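Amidase, hydantoinase/carbamoylase family (Burkholderia vietnamiensis, PDB 5I4M) probably hydrolyses N-carbamoyl-L-amino acids with a two-zinc centre, as a dimeric member of the peptidase M20 family. Local coordinates at residues A[102-107]-A[147-152]; A[113-118]-A[212-217]; A[227-232]-A[370-375]. All blocks are in the same frame, centred on the assembly; numbering follows the deposited sequence.

Contact 1 (A[102-107]-A[147-152]). With ZN (zinc ion), chain C; ZN (zinc ion), chain D; 3PG (3-phosphoglyceric acid), chain E.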
loop_
_atom_site.group_PDB
_atom_site.type_symbol
_atom_site.label_atom_id
_atom_site.label_comp_id
_atom_site.label_asym_id
_atom_site.label_seq_id
_atom_site.Cartn_x
_atom_site.Cartn_y
_atom_site.Cartn_z
ATOM N N GLY A 102 10.239 -31.687 -11.046
ATOM C CA GLY A 102 9.220 -31.012 -10.286
ATOM C C GLY A 102 9.417 -29.521 -10.262
ATOM O O GLY A 102 10.364 -28.988 -10.853
ATOM N N SER A 103 8.529 -28.840 -9.553
ATOM C CA SER A 103 8.474 -27.390 -9.613
ATOM C C SER A 103 7.562 -26.925 -8.487
ATOM O O SER A 103 7.513 -27.562 -7.429
ATOM C CB SER A 103 7.985 -26.948 -10.999
ATOM O OG SER A 103 8.327 -25.593 -11.310
ATOM N N HIS A 104 6.821 -25.847 -8.695
ATOM C CA HIS A 104 5.966 -25.311 -7.649
ATOM C C HIS A 104 4.526 -25.212 -8.124
ATOM O O HIS A 104 4.254 -24.953 -9.298
ATOM C CB HIS A 104 6.448 -23.928 -7.196
ATOM C CG HIS A 104 6.566 -22.927 -8.304
ATOM N ND1 HIS A 104 5.616 -21.953 -8.531
ATOM C CD2 HIS A 104 7.528 -22.738 -9.236
ATOM C CE1 HIS A 104 5.986 -21.215 -9.564
ATOM N NE2 HIS A 104 7.145 -21.667 -10.004
ATOM N N ALA A 105 3.604 -25.395 -7.193
ATOM C CA ALA A 105 2.194 -25.219 -7.496
ATOM C C ALA A 105 1.650 -23.867 -7.052
ATOM O O ALA A 105 0.543 -23.502 -7.459
ATOM C CB ALA A 105 1.377 -26.340 -6.843
ATOM N N ASP A 106 2.392 -23.122 -6.230
ATOM C CA ASP A 106 1.935 -21.813 -5.791
ATOM C C ASP A 106 2.169 -20.785 -6.892
ATOM O O ASP A 106 2.986 -20.983 -7.796
ATOM C CB ASP A 106 2.641 -21.398 -4.491
ATOM C CG ASP A 106 4.139 -21.195 -4.670
ATOM O OD1 ASP A 106 4.848 -22.197 -4.900
ATOM O OD2 ASP A 106 4.613 -20.038 -4.536
ATOM N N SER A 107 1.431 -19.676 -6.818
ATOM C CA SER A 107 1.506 -18.650 -7.846
ATOM C C SER A 107 1.628 -17.266 -7.230
ATOM O O SER A 107 1.497 -17.071 -6.019
ATOM C CB SER A 107 0.271 -18.669 -8.762
ATOM O OG SER A 107 -0.804 -17.970 -8.153
ATOM N N THR A 147 7.678 -26.074 -1.772
ATOM C CA THR A 147 6.838 -25.121 -1.051
ATOM C C THR A 147 7.248 -23.669 -1.285
ATOM O O THR A 147 8.435 -23.330 -1.257
ATOM C CB THR A 147 6.904 -25.424 0.444
ATOM O OG1 THR A 147 6.303 -26.697 0.706
ATOM C CG2 THR A 147 6.208 -24.333 1.272
ATOM N N ASN A 148 6.242 -22.803 -1.477
ATOM C CA ASN A 148 6.408 -21.344 -1.468
ATOM C C ASN A 148 7.543 -20.885 -2.377
ATOM O O ASN A 148 8.387 -20.068 -1.995
ATOM C CB ASN A 148 6.640 -20.809 -0.048
ATOM C CG ASN A 148 6.653 -19.282 -0.009
ATOM O OD1 ASN A 148 5.779 -18.645 -0.591
ATOM N ND2 ASN A 148 7.673 -18.697 0.616
ATOM N N GLU A 149 7.575 -21.415 -3.600
ATOM C CA GLU A 149 8.711 -21.081 -4.451
ATOM C C GLU A 149 8.710 -19.607 -4.833
ATOM O O GLU A 149 9.781 -19.028 -5.018
ATOM C CB GLU A 149 8.734 -21.975 -5.696
ATOM C CG GLU A 149 9.948 -21.786 -6.618
ATOM C CD GLU A 149 9.787 -20.622 -7.587
ATOM O OE1 GLU A 149 8.666 -20.077 -7.695
ATOM O OE2 GLU A 149 10.783 -20.242 -8.228
ATOM N N GLU A 150 7.532 -18.972 -4.929
ATOM C CA GLU A 150 7.483 -17.635 -5.522
ATOM C C GLU A 150 8.109 -16.581 -4.618
ATOM O O GLU A 150 8.579 -15.547 -5.112
ATOM C CB GLU A 150 6.043 -17.231 -5.847
ATOM C CG GLU A 150 5.420 -17.954 -7.048
ATOM C CD GLU A 150 5.903 -17.407 -8.389
ATOM O OE1 GLU A 150 6.832 -16.574 -8.413
ATOM O OE2 GLU A 150 5.354 -17.814 -9.439
ATOM N N GLY A 151 8.102 -16.805 -3.308
ATOM C CA GLY A 151 8.624 -15.804 -2.394
ATOM C C GLY A 151 7.822 -14.523 -2.330
ATOM O O GLY A 151 8.369 -13.481 -1.954
ATOM N N SER A 152 6.529 -14.575 -2.664
ATOM C CA SER A 152 5.669 -13.396 -2.674
ATOM C C SER A 152 4.917 -13.217 -1.357
ATOM O O SER A 152 4.988 -12.149 -0.735
ATOM C CB SER A 152 4.671 -13.484 -3.837
ATOM O OG SER A 152 3.777 -12.374 -3.794
HETATM ZN ZN ZN C . 8.330 -20.629 -11.503
HETATM ZN ZN ZN D . 6.835 -17.154 -10.710
HETATM C C1 3PG E . 11.851 -15.283 -9.195
HETATM O O1 3PG E . 11.252 -14.200 -9.060
HETATM O O2 3PG E . 12.705 -15.475 -10.087
HETATM C C2 3PG E . 11.522 -16.388 -8.233
HETATM O O3 3PG E . 12.591 -17.351 -8.199
HETATM C C3 3PG E . 10.257 -17.065 -8.707
HETATM O O1P 3PG E . 10.500 -17.690 -9.969
HETATM P P 3PG E . 9.228 -18.156 -10.888
HETATM O O2P 3PG E . 8.260 -18.847 -9.957
HETATM O O3P 3PG E . 8.678 -16.845 -11.433
HETATM O O4P 3PG E . 9.858 -19.103 -11.925
HETATM O O HOH W 1 10.100 -21.647 -10.725
#

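Contact 2 (A[113-118]-A[212-217]). With ZN (zinc ion), chain D; ZN (zinc ion), chain C; 3PG (3-phosphoglyceric acid), chain E.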
loop_
_atom_site.group_PDB
_atom_site.type_symbol
_atom_site.label_atom_id
_atom_site.label_comp_id
_atom_site.label_asym_id
_atom_site.label_seq_id
_atom_site.Cartn_x
_atom_site.Cartn_y
_atom_site.Cartn_z
ATOM N N ARG A 113 -1.265 -19.481 -15.711
ATOM C CA ARG A 113 -1.656 -20.882 -15.649
ATOM C C ARG A 113 -0.503 -21.847 -15.888
ATOM O O ARG A 113 -0.728 -23.062 -15.867
ATOM C CB ARG A 113 -2.770 -21.145 -16.674
ATOM C CG ARG A 113 -4.095 -20.452 -16.309
ATOM C CD ARG A 113 -5.105 -20.437 -17.468
ATOM N NE ARG A 113 -4.569 -19.681 -18.594
ATOM C CZ ARG A 113 -4.568 -20.093 -19.854
ATOM N NH1 ARG A 113 -5.122 -21.260 -20.179
ATOM N NH2 ARG A 113 -4.024 -19.325 -20.793
ATOM N N PHE A 114 0.721 -21.356 -16.099
ATOM C CA PHE A 114 1.811 -22.249 -16.471
ATOM C C PHE A 114 3.046 -22.147 -15.578
ATOM O O PHE A 114 3.764 -23.141 -15.405
ATOM C CB PHE A 114 2.192 -21.992 -17.930
ATOM C CG PHE A 114 1.063 -22.233 -18.890
ATOM C CD1 PHE A 114 0.792 -23.518 -19.348
ATOM C CD2 PHE A 114 0.246 -21.187 -19.306
ATOM C CE1 PHE A 114 -0.264 -23.756 -20.216
ATOM C CE2 PHE A 114 -0.813 -21.416 -20.182
ATOM C CZ PHE A 114 -1.062 -22.700 -20.642
ATOM N N ASP A 115 3.328 -20.966 -15.029
ATOM C CA ASP A 115 4.518 -20.793 -14.193
ATOM C C ASP A 115 4.479 -21.791 -13.044
ATOM O O ASP A 115 3.495 -21.855 -12.300
ATOM C CB ASP A 115 4.567 -19.344 -13.692
ATOM C CG ASP A 115 5.720 -19.052 -12.743
ATOM O OD1 ASP A 115 6.617 -19.903 -12.534
ATOM O OD2 ASP A 115 5.735 -17.901 -12.228
ATOM N N GLY A 116 5.516 -22.622 -12.948
ATOM C CA GLY A 116 5.572 -23.638 -11.912
ATOM C C GLY A 116 4.704 -24.867 -12.129
ATOM O O GLY A 116 5.199 -25.999 -12.106
ATOM N N ILE A 117 3.399 -24.673 -12.313
ATOM C CA ILE A 117 2.516 -25.837 -12.351
ATOM C C ILE A 117 2.819 -26.716 -13.565
ATOM O O ILE A 117 2.656 -27.941 -13.510
ATOM C CB ILE A 117 1.037 -25.386 -12.304
ATOM C CG1 ILE A 117 0.093 -26.598 -12.259
ATOM C CG2 ILE A 117 0.706 -24.494 -13.491
ATOM C CD1 ILE A 117 0.229 -27.449 -10.998
ATOM N N TYR A 118 3.283 -26.126 -14.668
ATOM C CA TYR A 118 3.666 -26.929 -15.831
ATOM C C TYR A 118 4.739 -27.953 -15.464
ATOM O O TYR A 118 4.651 -29.123 -15.851
ATOM C CB TYR A 118 4.146 -26.001 -16.947
ATOM C CG TYR A 118 4.744 -26.657 -18.182
ATOM C CD1 TYR A 118 4.193 -27.813 -18.741
ATOM C CD2 TYR A 118 5.842 -26.084 -18.814
ATOM C CE1 TYR A 118 4.744 -28.377 -19.884
ATOM C CE2 TYR A 118 6.396 -26.645 -19.949
ATOM C CZ TYR A 118 5.838 -27.786 -20.483
ATOM O OH TYR A 118 6.402 -28.332 -21.616
ATOM N N ILE A 212 8.277 -22.771 -18.200
ATOM C CA ILE A 212 8.187 -21.820 -19.302
ATOM C C ILE A 212 9.316 -20.804 -19.157
ATOM O O ILE A 212 9.790 -20.521 -18.047
ATOM C CB ILE A 212 6.817 -21.116 -19.364
ATOM C CG1 ILE A 212 6.510 -20.417 -18.038
ATOM C CG2 ILE A 212 5.712 -22.106 -19.733
ATOM C CD1 ILE A 212 5.514 -19.284 -18.187
ATOM N N GLU A 213 9.739 -20.236 -20.288
ATOM C CA GLU A 213 10.887 -19.329 -20.279
ATOM C C GLU A 213 10.658 -18.108 -19.386
ATOM O O GLU A 213 11.583 -17.652 -18.697
ATOM C CB GLU A 213 11.206 -18.873 -21.699
ATOM C CG GLU A 213 12.389 -17.908 -21.727
ATOM C CD GLU A 213 12.537 -17.205 -23.058
ATOM O OE1 GLU A 213 13.102 -16.097 -23.083
ATOM O OE2 GLU A 213 12.071 -17.751 -24.071
ATOM N N GLN A 214 9.448 -17.543 -19.423
ATOM C CA GLN A 214 9.081 -16.302 -18.744
ATOM C C GLN A 214 9.744 -15.083 -19.372
ATOM O O GLN A 214 9.775 -14.007 -18.765
ATOM C CB GLN A 214 9.389 -16.369 -17.244
ATOM C CG GLN A 214 8.697 -17.550 -16.579
ATOM C CD GLN A 214 9.019 -17.643 -15.111
ATOM O OE1 GLN A 214 10.139 -17.984 -14.745
ATOM N NE2 GLN A 214 8.036 -17.345 -14.259
ATOM N N GLY A 215 10.270 -15.244 -20.580
ATOM C CA GLY A 215 10.791 -14.155 -21.374
ATOM C C GLY A 215 10.551 -14.437 -22.845
ATOM O O GLY A 215 10.048 -15.504 -23.213
ATOM N N PRO A 216 10.943 -13.508 -23.717
ATOM C CA PRO A 216 10.479 -13.527 -25.112
ATOM C C PRO A 216 11.376 -14.245 -26.108
ATOM O O PRO A 216 11.007 -14.306 -27.286
ATOM C CB PRO A 216 10.430 -12.033 -25.440
ATOM C CG PRO A 216 11.641 -11.497 -24.706
ATOM C CD PRO A 216 11.637 -12.250 -23.382
ATOM N N ILE A 217 12.521 -14.784 -25.674
ATOM C CA ILE A 217 13.583 -15.177 -26.604
ATOM C C ILE A 217 13.172 -16.379 -27.441
ATOM O O ILE A 217 13.292 -16.363 -28.671
ATOM C CB ILE A 217 14.886 -15.456 -25.832
ATOM C CG1 ILE A 217 15.404 -14.159 -25.198
ATOM C CG2 ILE A 217 15.937 -16.078 -26.738
ATOM C CD1 ILE A 217 16.550 -14.382 -24.218
HETATM ZN ZN ZN D . 6.835 -17.154 -10.710
HETATM ZN ZN ZN C . 8.330 -20.629 -11.503
HETATM C C1 3PG E . 11.851 -15.283 -9.195
HETATM O O1 3PG E . 11.252 -14.200 -9.060
HETATM O O2 3PG E . 12.705 -15.475 -10.087
HETATM C C2 3PG E . 11.522 -16.388 -8.233
HETATM O O3 3PG E . 12.591 -17.351 -8.199
HETATM C C3 3PG E . 10.257 -17.065 -8.707
HETATM O O1P 3PG E . 10.500 -17.690 -9.969
HETATM P P 3PG E . 9.228 -18.156 -10.888
HETATM O O2P 3PG E . 8.260 -18.847 -9.957
HETATM O O3P 3PG E . 8.678 -16.845 -11.433
HETATM O O4P 3PG E . 9.858 -19.103 -11.925
HETATM O O HOH W 2 6.424 -23.342 -15.817
HETATM O O HOH W 1 10.100 -21.647 -10.725
#

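Contact 3 (A[227-232]-A[370-375])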
loop_
_atom_site.group_PDB
_atom_site.type_symbol
_atom_site.label_atom_id
_atom_site.label_comp_id
_atom_site.label_asym_id
_atom_site.label_seq_id
_atom_site.Cartn_x
_atom_site.Cartn_y
_atom_site.Cartn_z
ATOM N N VAL A 227 17.485 -25.121 -24.010
ATOM C CA VAL A 227 18.447 -25.953 -23.294
ATOM C C VAL A 227 19.089 -25.051 -22.244
ATOM O O VAL A 227 19.982 -24.255 -22.549
ATOM C CB VAL A 227 19.479 -26.572 -24.242
ATOM C CG1 VAL A 227 20.485 -27.419 -23.477
ATOM C CG2 VAL A 227 18.769 -27.428 -25.294
ATOM N N VAL A 228 18.602 -25.128 -21.010
ATOM C CA VAL A 228 19.011 -24.158 -19.998
ATOM C C VAL A 228 20.381 -24.548 -19.468
ATOM O O VAL A 228 20.547 -25.627 -18.885
ATOM C CB VAL A 228 17.994 -24.076 -18.854
ATOM C CG1 VAL A 228 18.379 -22.933 -17.908
ATOM C CG2 VAL A 228 16.579 -23.867 -19.400
ATOM N N THR A 229 21.354 -23.655 -19.638
ATOM C CA THR A 229 22.734 -23.919 -19.250
ATOM C C THR A 229 23.129 -23.250 -17.948
ATOM O O THR A 229 24.056 -23.722 -17.285
ATOM C CB THR A 229 23.697 -23.431 -20.337
ATOM O OG1 THR A 229 23.542 -22.015 -20.494
ATOM C CG2 THR A 229 23.401 -24.122 -21.664
ATOM N N ASP A 230 22.460 -22.156 -17.590
ATOM C CA ASP A 230 22.812 -21.330 -16.443
ATOM C C ASP A 230 21.545 -20.679 -15.912
ATOM O O ASP A 230 20.512 -20.644 -16.582
ATOM C CB ASP A 230 23.816 -20.231 -16.812
ATOM C CG ASP A 230 25.102 -20.774 -17.384
ATOM O OD1 ASP A 230 25.150 -21.028 -18.611
ATOM O OD2 ASP A 230 26.081 -20.911 -16.612
ATOM N N ALA A 231 21.643 -20.141 -14.704
ATOM C CA ALA A 231 20.573 -19.351 -14.109
ATOM C C ALA A 231 21.217 -18.117 -13.501
ATOM O O ALA A 231 22.224 -18.236 -12.800
ATOM C CB ALA A 231 19.810 -20.144 -13.046
ATOM N N GLN A 232 20.670 -16.939 -13.792
ATOM C CA GLN A 232 21.351 -15.740 -13.336
ATOM C C GLN A 232 21.206 -15.601 -11.822
ATOM O O GLN A 232 20.366 -16.243 -11.195
ATOM C CB GLN A 232 20.813 -14.504 -14.057
ATOM C CG GLN A 232 19.453 -14.032 -13.592
ATOM C CD GLN A 232 19.077 -12.707 -14.240
ATOM O OE1 GLN A 232 19.952 -11.928 -14.624
ATOM N NE2 GLN A 232 17.783 -12.460 -14.380
ATOM N N HIS A 370 15.999 -25.816 -31.038
ATOM C CA HIS A 370 16.411 -25.458 -29.684
ATOM C C HIS A 370 17.569 -24.471 -29.724
ATOM O O HIS A 370 18.239 -24.304 -30.748
ATOM C CB HIS A 370 16.799 -26.701 -28.863
ATOM C CG HIS A 370 17.870 -27.538 -29.494
ATOM N ND1 HIS A 370 19.215 -27.301 -29.299
ATOM C CD2 HIS A 370 17.792 -28.612 -30.315
ATOM C CE1 HIS A 370 19.918 -28.196 -29.972
ATOM N NE2 HIS A 370 19.078 -29.002 -30.599
ATOM N N ARG A 371 17.779 -23.799 -28.594
ATOM C CA ARG A 371 18.986 -23.010 -28.380
ATOM C C ARG A 371 19.345 -23.040 -26.901
ATOM O O ARG A 371 18.493 -23.262 -26.037
ATOM C CB ARG A 371 18.820 -21.559 -28.842
ATOM C CG ARG A 371 17.681 -20.815 -28.148
ATOM C CD ARG A 371 17.901 -19.318 -28.214
ATOM N NE ARG A 371 18.870 -18.886 -27.214
ATOM C CZ ARG A 371 19.407 -17.672 -27.159
ATOM N NH1 ARG A 371 19.091 -16.757 -28.059
ATOM N NH2 ARG A 371 20.268 -17.373 -26.197
ATOM N N ASP A 372 20.623 -22.817 -26.622
ATOM C CA ASP A 372 21.065 -22.645 -25.244
ATOM C C ASP A 372 20.484 -21.356 -24.677
ATOM O O ASP A 372 20.361 -20.352 -25.382
ATOM C CB ASP A 372 22.594 -22.585 -25.172
ATOM C CG ASP A 372 23.255 -23.909 -25.470
ATOM O OD1 ASP A 372 22.544 -24.923 -25.613
ATOM O OD2 ASP A 372 24.507 -23.936 -25.548
ATOM N N ILE A 373 20.149 -21.366 -23.384
ATOM C CA ILE A 373 19.535 -20.187 -22.787
ATOM C C ILE A 373 19.867 -20.105 -21.300
ATOM O O ILE A 373 20.110 -21.117 -20.632
ATOM C CB ILE A 373 18.008 -20.191 -23.034
ATOM C CG1 ILE A 373 17.404 -18.828 -22.692
ATOM C CG2 ILE A 373 17.357 -21.332 -22.265
ATOM C CD1 ILE A 373 16.058 -18.553 -23.382
ATOM N N VAL A 374 19.893 -18.872 -20.788
ATOM C CA VAL A 374 20.141 -18.585 -19.380
ATOM C C VAL A 374 18.815 -18.219 -18.727
ATOM O O VAL A 374 18.084 -17.354 -19.227
ATOM C CB VAL A 374 21.169 -17.452 -19.219
ATOM C CG1 VAL A 374 21.391 -17.118 -17.729
ATOM C CG2 VAL A 374 22.485 -17.836 -19.894
ATOM N N SER A 375 18.491 -18.885 -17.625
ATOM C CA SER A 375 17.243 -18.591 -16.925
ATOM C C SER A 375 17.313 -17.222 -16.251
ATOM O O SER A 375 18.250 -16.932 -15.497
ATOM C CB SER A 375 16.953 -19.677 -15.889
ATOM O OG SER A 375 15.814 -19.354 -15.103
#

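Contact 1 (A[102-107]-A[147-152])
His104 and Glu149 lie one over the other. The carboxylate of Glu149 covers one face of the imidazole, their planes 16° apart. Its OE1 sits 3.2 Å above the ring plane, over the ring centre. The Glu149 chain bends at chi2 (-83°), which folds the carboxylate back across the ring. His104 NE2 binds the zinc ion of chain C at 2.2 Å. Its ND1 gives a hydrogen bond to the backbone O of Asp106, nearly in the ring plane, and this fixes the ring's rotation. These ligands belong to the two-zinc centre of the M20 family and sit in loops that follow the parallel strands 99-103 and 141-145. Glu150 grips the zinc ion of chain D with both oxygens, OE2 at 2.1 Å and OE1 at 2.4 Å. Gln108 also donates to its OE1. Asp106 is a second-shell residue. Its OD1 accepts the backbone N of Glu149 at 3.1 Å, on the syn side but out of the carboxylate plane. Its OD2 takes the backbone N of Glu150 through the syn lone pair, also at 3.1 Å. One carboxylate thus holds the backbone of both glutamates. Glu149 OE1 lies 2.6 Å from phosphate atom O2P of the bound 3-phosphoglyceric acid.

Contact 2 (A[113-118]-A[212-217])
Asp115 and Gln214 meet beside the two zinc ions. The Asp115 carboxylate bridges the metals. Its OD1 binds the zinc ion of chain C at 2.1 Å, and its OD2 binds that of chain D at 2.0 Å. CG stands anti to the backbone N (chi1 177°), which carries the carboxylate out between the two ions. Gln214 crosses it at about a right angle, with amide and carboxylate planes 60° apart. Gln214 NE2 comes within 3.1 Å of Asp115 OD2, but the angle is too poor for a hydrogen bond. NE2 instead donates to phosphate atom O3P of 3-phosphoglyceric acid, in a fairly straight bond of 2.9 Å (160° at the hydrogen). NE2 is also hydrogen-bonded to Ser402 OG. Behind them lies an apolar contact. Ile212 points its CG2 branch into the angle between Phe114 and Tyr118. This methyl meets Phe114 CB at 4.0 Å and Tyr118 CD2 at 4.1 Å. The other branch of Ile212 ends with CD1 near the backbone N of Asp115. A water joins the two backbones, donating to Phe114 O and accepting from Ile212 N. Farther out, Glu407 receives the backbone N-H groups of Phe114 and Asp115 and so holds the turn that bears the bridging aspartate. Gly116 is the N-cap of helix 117-132, directly after that aspartate. His104 and His211 complete the protein ligands of one zinc ion, Glu150 and His403 those of the other. This carboxylate-bridged pair is the dinuclear site of M20 metallopeptidase relatives.

Contact 3 (A[227-232]-A[370-375])
Val227 and Asp372 are neighbours on two parallel strands, and their side chains lie side by side, pointing the same way. Asp372 OD1 comes to 3.7 Å from Val227 CB and also takes a salt bridge from Arg360. CG2 of Val227, anti to its own carbonyl carbon, turns to the other neighbour, His370, and meets ND1 at 4.0 Å. The far nitrogen of that ring, NE2, is held by Asp364. On the other face of the sheet lie Val228, Ile373, Ala231 and Ser375. Here the CG2 methyls of Val228 and Ile373 touch at 3.9 Å, while the CG1 branch of Ile373 packs on helix 217-220. Val228 CG1 instead lies against the Ile373 carbonyl oxygen, and Phe394 covers this face. Thr229 turns its methyl CG2 to the Asp372 carboxylate, with Asp372 CG at 3.8 Å from it. With chi1 at 62° its hydroxyl faces the other way along the strand and donates to Asp230 OD1 at 2.7 Å. Arg371 folds back so that NE donates to the backbone O of Asp372, and NH1 forms a salt bridge with Glu221. Gln232 gives NE2 to Gly376 O. Five backbone hydrogen bonds join the strands, from Val227 N to Arg371 O through to Gln232 N to Ser375 O, the last nearly straight at 172°. Cohesion therefore rests on the backbone and on methyl contacts, while charged ends bond within their own strand or to residues outside the pair, as Asp372 does to Arg360 and Arg371 to Glu221.

How the contacts relate
Contacts 1 and 2 are both buried and build the same site. They share both zinc ions, the bound 3-phosphoglyceric acid and one water, and their segments alternate along the chain. Asp115 of contact 2 closes on His104 and Glu150 of contact 1 through the metals, and both contacts reach the second subunit. Contact 3 differs. It is partly buried, has two exposed residues and touches no other chain. Strand pairing by backbone bonds replaces metal ligation there. It meets contact 2 through Ile217 and Glu213, which pack on Arg371 and Ile373, but its nearest atoms stay about 9 Å from contact 1.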